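Local coordinates for protein trehalose-6-phosphate phosphatase (Neosartorya fumigata, PDB 5DXL) that belongs to the trehalose-phosphatase family of the HAD clan, pairing a Rossmann-like alpha/beta core with a smaller cap built on an antiparallel sheet, at residues Gln199-Gly202 / Ala208-Phe211; Ala61-Ser66 / Ala195-Glu200. All blocks are in the same frame, centred on the assembly; numbering follows the deposited sequence.

Contact 1: Gln199-Gly202 / Ala208-Phe211; sequences QEYG and APEF
Y201 and P209 meet in a CH-pi contact that brings two parts of one loop together, with no hydrogen bond between 199-202 and 208-211. The CD methylene of P209 stands over the middle of the phenol ring, 3.6 Å from the centroid of the Y201 ring and only 10° off the ring normal. From that central seat P209 CD is nearly equidistant from the ring carbons, 3.6 Å from Y201 CG and 4.0 Å from Y201 CZ. The neighbouring methylene shares the face: P209 CG lies 4.0 Å from Y201 CZ, nearer the hydroxyl end. Carbon bonded to the proline nitrogen is somewhat electron-poor, so its C-H groups are probably apt partners for an aromatic face.

The ring reaches the proline because Y201 CG is turned anti to the carbonyl carbon and beside the backbone N (chi1 -76°), with CB already directed across the gap. A208 adds a light touch through its backbone, its CA 4.5 Å from Y201 CB. Y201 is the third residue of a type I beta turn from Q199 to G202, closed by a hydrogen bond of 2.8 Å from G202 N to Q199 O. G202, at positive phi, then takes the chain out of helical geometry.

Y201 and P209 both lie in the loop joining helix 190-199 to strand 211-216. Y201 also rests on L22 of strand 21-25, and A208 on L233, while F211 pairs through its backbone with L22 and meets Y15 of helix 8-17 edge-to-face.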
loop_
_atom_site.group_PDB
_atom_site.type_symbol
_atom_site.label_atom_id
_atom_site.label_comp_id
_atom_site.label_asym_id
_atom_site.label_seq_id
_atom_site.Cartn_x
_atom_site.Cartn_y
_atom_site.Cartn_z
ATOM N N GLN A 199 14.621 -0.022 1.906
ATOM C CA GLN A 199 15.798 -0.823 2.229
ATOM C C GLN A 199 16.477 -1.379 0.978
ATOM O O GLN A 199 17.666 -1.694 1.007
ATOM C CB GLN A 199 15.417 -1.961 3.172
ATOM C CG GLN A 199 15.025 -1.492 4.567
ATOM C CD GLN A 199 14.148 -2.491 5.286
ATOM O OE1 GLN A 199 13.811 -3.542 4.740
ATOM N NE2 GLN A 199 13.768 -2.168 6.520
ATOM N N GLU A 200 15.727 -1.495 -0.117
ATOM C CA GLU A 200 16.290 -1.955 -1.388
ATOM C C GLU A 200 17.439 -1.063 -1.849
ATOM O O GLU A 200 18.311 -1.499 -2.600
ATOM C CB GLU A 200 15.221 -1.997 -2.477
ATOM C CG GLU A 200 14.578 -3.348 -2.705
ATOM C CD GLU A 200 13.598 -3.319 -3.865
ATOM O OE1 GLU A 200 13.558 -2.290 -4.581
ATOM O OE2 GLU A 200 12.865 -4.315 -4.060
ATOM N N TYR A 201 17.435 0.189 -1.405
ATOM C CA TYR A 201 18.507 1.121 -1.733
ATOM C C TYR A 201 19.803 0.762 -1.006
ATOM O O TYR A 201 20.862 1.296 -1.323
ATOM C CB TYR A 201 18.108 2.560 -1.386
ATOM C CG TYR A 201 17.140 3.211 -2.357
ATOM C CD1 TYR A 201 15.771 3.006 -2.247
ATOM C CD2 TYR A 201 17.598 4.048 -3.370
ATOM C CE1 TYR A 201 14.880 3.607 -3.130
ATOM C CE2 TYR A 201 16.714 4.653 -4.261
ATOM C CZ TYR A 201 15.356 4.428 -4.133
ATOM O OH TYR A 201 14.470 5.028 -5.011
ATOM N N GLY A 202 19.712 -0.129 -0.021
ATOM C CA GLY A 202 20.881 -0.559 0.725
ATOM C C GLY A 202 21.094 0.216 2.011
ATOM O O GLY A 202 20.297 1.088 2.361
ATOM N N ALA A 208 20.938 6.516 -0.380
ATOM C CA ALA A 208 19.511 6.605 -0.088
ATOM C C ALA A 208 18.856 7.704 -0.918
ATOM O O ALA A 208 19.520 8.651 -1.329
ATOM C CB ALA A 208 19.295 6.859 1.399
ATOM N N PRO A 209 17.542 7.583 -1.179
ATOM C CA PRO A 209 16.912 8.700 -1.882
ATOM C C PRO A 209 16.873 9.924 -0.987
ATOM O O PRO A 209 16.661 9.776 0.214
ATOM C CB PRO A 209 15.500 8.180 -2.189
ATOM C CG PRO A 209 15.250 7.138 -1.169
ATOM C CD PRO A 209 16.591 6.500 -0.883
ATOM N N GLU A 210 17.094 11.101 -1.552
ATOM C CA GLU A 210 17.041 12.346 -0.795
ATOM C C GLU A 210 15.643 12.945 -0.828
ATOM O O GLU A 210 15.414 14.035 -0.319
ATOM C CB GLU A 210 18.041 13.364 -1.345
ATOM C CG GLU A 210 19.503 12.997 -1.165
ATOM C CD GLU A 210 20.395 13.823 -2.073
ATOM O OE1 GLU A 210 20.563 13.435 -3.249
ATOM O OE2 GLU A 210 20.900 14.873 -1.621
ATOM N N PHE A 211 14.711 12.230 -1.452
ATOM C CA PHE A 211 13.332 12.702 -1.537
ATOM C C PHE A 211 12.420 11.490 -1.556
ATOM O O PHE A 211 12.573 10.607 -2.398
ATOM C CB PHE A 211 13.134 13.565 -2.785
ATOM C CG PHE A 211 11.718 14.044 -3.004
ATOM C CD1 PHE A 211 11.330 15.318 -2.619
ATOM C CD2 PHE A 211 10.784 13.224 -3.635
ATOM C CE1 PHE A 211 10.036 15.771 -2.846
ATOM C CE2 PHE A 211 9.487 13.672 -3.865
ATOM C CZ PHE A 211 9.114 14.938 -3.479
#

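Contact 2: Ala61-Ser66 / Ala195-Glu200; sequences AVWIIS and ARLVQE
Helix-on-sheet packing in a Rossmann-like core is exemplified where helix 190-199 lies over strand 60-65 of the mainly parallel sheet. Side chains alternate along a strand, and here W63 and I65 direct their CB atoms toward the helix, which answers with L197.

The isobutyl end of L197 lies over one face of the W63 indole, both methyls on that side. L197 CD2 is 3.4 Å from W63 NE1, and its CH-pi contact with the five-membered ring measures 3.7 Å to the centroid, 29° off the normal. The methyl is thus above the face, but displaced toward the rim, at the NE1–CE2 side of the ring; it remains 3.6 Å from CZ2 of W63. L197 CD1 sits nearer the middle of the five-membered ring, 3.6 Å from W63 CG, and turns also to I65, whose CD1 lies 4.3 Å from L197 CD1. One leucine therefore bridges two successive side chains on the same face of the strand.

A chi1 of -77° places W63 CG anti to the carbonyl carbon, and chi2 of 86° turns the indole broadside to the methyls. I93 of strand 92-94, Q95 and P96 also touch W63, and M24 of strand 21-25 touches both I65 and L197. At the strand's end, I65 O accepts a hydrogen bond from K190 NZ, a polar tie to the first turn of the same helix.

No hydrogen bond crosses between 61-66 and 195-200. With W63, I65 and L197 all buried, the cohesion here is dispersive and hydrophobic, and the flat indole face lets two methyls make close contact at once.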
loop_
_atom_site.group_PDB
_atom_site.type_symbol
_atom_site.label_atom_id
_atom_site.label_comp_id
_atom_site.label_asym_id
_atom_site.label_seq_id
_atom_site.Cartn_x
_atom_site.Cartn_y
_atom_site.Cartn_z
ATOM N N ALA A 61 11.825 6.974 -8.865
ATOM C CA ALA A 61 11.304 5.618 -8.809
ATOM C C ALA A 61 9.853 5.760 -8.376
ATOM O O ALA A 61 9.584 6.222 -7.264
ATOM C CB ALA A 61 12.096 4.744 -7.822
ATOM N N VAL A 62 8.930 5.392 -9.254
ATOM C CA VAL A 62 7.516 5.665 -9.016
ATOM C C VAL A 62 6.755 4.362 -8.835
ATOM O O VAL A 62 6.734 3.512 -9.735
ATOM C CB VAL A 62 6.899 6.482 -10.183
ATOM C CG1 VAL A 62 5.442 6.806 -9.892
ATOM C CG2 VAL A 62 7.691 7.775 -10.413
ATOM N N TRP A 63 6.143 4.214 -7.662
ATOM C CA TRP A 63 5.422 2.996 -7.300
ATOM C C TRP A 63 3.942 3.246 -7.074
ATOM O O TRP A 63 3.565 4.209 -6.393
ATOM C CB TRP A 63 6.018 2.376 -6.031
ATOM C CG TRP A 63 7.291 1.648 -6.318
ATOM C CD1 TRP A 63 8.545 2.175 -6.369
ATOM C CD2 TRP A 63 7.419 0.261 -6.636
ATOM N NE1 TRP A 63 9.460 1.188 -6.687
ATOM C CE2 TRP A 63 8.787 0.004 -6.855
ATOM C CE3 TRP A 63 6.507 -0.794 -6.743
ATOM C CZ2 TRP A 63 9.263 -1.267 -7.172
ATOM C CZ3 TRP A 63 6.984 -2.056 -7.065
ATOM C CH2 TRP A 63 8.350 -2.277 -7.274
ATOM N N ILE A 64 3.116 2.370 -7.644
ATOM C CA ILE A 64 1.688 2.320 -7.339
ATOM C C ILE A 64 1.470 1.098 -6.433
ATOM O O ILE A 64 1.823 -0.020 -6.818
ATOM C CB ILE A 64 0.824 2.190 -8.615
ATOM C CG1 ILE A 64 1.194 3.238 -9.671
ATOM C CG2 ILE A 64 -0.678 2.271 -8.283
ATOM C CD1 ILE A 64 1.142 4.668 -9.168
ATOM N N ILE A 65 0.919 1.310 -5.236
ATOM C CA ILE A 65 0.764 0.244 -4.246
ATOM C C ILE A 65 -0.715 0.131 -3.925
ATOM O O ILE A 65 -1.262 0.947 -3.199
ATOM C CB ILE A 65 1.606 0.533 -2.993
ATOM C CG1 ILE A 65 3.068 0.747 -3.393
ATOM C CG2 ILE A 65 1.510 -0.620 -1.988
ATOM C CD1 ILE A 65 3.938 1.268 -2.264
ATOM N N SER A 66 -1.360 -0.887 -4.490
ATOM C CA SER A 66 -2.814 -0.897 -4.634
ATOM C C SER A 66 -3.466 -2.237 -4.304
ATOM O O SER A 66 -2.852 -3.290 -4.447
ATOM C CB SER A 66 -3.160 -0.493 -6.074
ATOM O OG SER A 66 -4.536 -0.653 -6.359
ATOM N N ALA A 195 8.641 -0.429 3.627
ATOM C CA ALA A 195 9.959 -0.542 4.239
ATOM C C ALA A 195 10.906 -1.266 3.296
ATOM O O ALA A 195 12.065 -0.894 3.165
ATOM C CB ALA A 195 9.880 -1.268 5.574
ATOM N N ARG A 196 10.383 -2.298 2.641
ATOM C CA ARG A 196 11.154 -3.108 1.704
ATOM C C ARG A 196 11.701 -2.234 0.575
ATOM O O ARG A 196 12.858 -2.351 0.182
ATOM C CB ARG A 196 10.284 -4.236 1.143
ATOM C CG ARG A 196 11.062 -5.423 0.606
ATOM C CD ARG A 196 10.181 -6.332 -0.248
ATOM N NE ARG A 196 9.547 -5.608 -1.350
ATOM C CZ ARG A 196 10.197 -5.109 -2.401
ATOM N NH1 ARG A 196 11.515 -5.246 -2.505
ATOM N NH2 ARG A 196 9.533 -4.465 -3.353
ATOM N N LEU A 197 10.861 -1.336 0.074
ATOM C CA LEU A 197 11.261 -0.423 -0.990
ATOM C C LEU A 197 12.398 0.510 -0.603
ATOM O O LEU A 197 13.272 0.806 -1.412
ATOM C CB LEU A 197 10.064 0.408 -1.441
ATOM C CG LEU A 197 9.308 -0.238 -2.591
ATOM C CD1 LEU A 197 8.080 0.574 -2.933
ATOM C CD2 LEU A 197 10.251 -0.346 -3.786
ATOM N N VAL A 198 12.377 0.995 0.632
ATOM C CA VAL A 198 13.408 1.917 1.085
ATOM C C VAL A 198 14.727 1.177 1.343
ATOM O O VAL A 198 15.807 1.675 1.025
ATOM C CB VAL A 198 12.971 2.662 2.366
ATOM C CG1 VAL A 198 14.133 3.422 2.966
ATOM C CG2 VAL A 198 11.829 3.612 2.052
ATOM N N GLN A 199 14.621 -0.022 1.906
ATOM C CA GLN A 199 15.798 -0.823 2.229
ATOM C C GLN A 199 16.477 -1.379 0.978
ATOM O O GLN A 199 17.666 -1.694 1.007
ATOM C CB GLN A 199 15.417 -1.961 3.172
ATOM C CG GLN A 199 15.025 -1.492 4.567
ATOM C CD GLN A 199 14.148 -2.491 5.286
ATOM O OE1 GLN A 199 13.811 -3.542 4.740
ATOM N NE2 GLN A 199 13.768 -2.168 6.520
ATOM N N GLU A 200 15.727 -1.495 -0.117
ATOM C CA GLU A 200 16.290 -1.955 -1.388
ATOM C C GLU A 200 17.439 -1.063 -1.849
ATOM O O GLU A 200 18.311 -1.499 -2.600
ATOM C CB GLU A 200 15.221 -1.997 -2.477
ATOM C CG GLU A 200 14.578 -3.348 -2.705
ATOM C CD GLU A 200 13.598 -3.319 -3.865
ATOM O OE1 GLU A 200 13.558 -2.290 -4.581
ATOM O OE2 GLU A 200 12.865 -4.315 -4.060
#

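In the fold
Both contacts concern the end of helix 190-199; the segments overlap at Q199 and E200, though neither residue carries the packing. Contact 2 is core, its centre about 9 Å from the centre of the chain: it seats the helix on strand 60-65 through buried W63 and I65 from the strand and L197 from far along the chain. Contact 1, its centre about 18 Å from the centre of the chain, is only partly buried and joins two parts of one loop leading into strand 211-216. Each places aliphatic carbon on an aromatic face, but the helix-side segment gives the aliphatic group in contact 2 and the ring in contact 1. They touch directly, Y201 OH lying 3.7 Å from A61 CB.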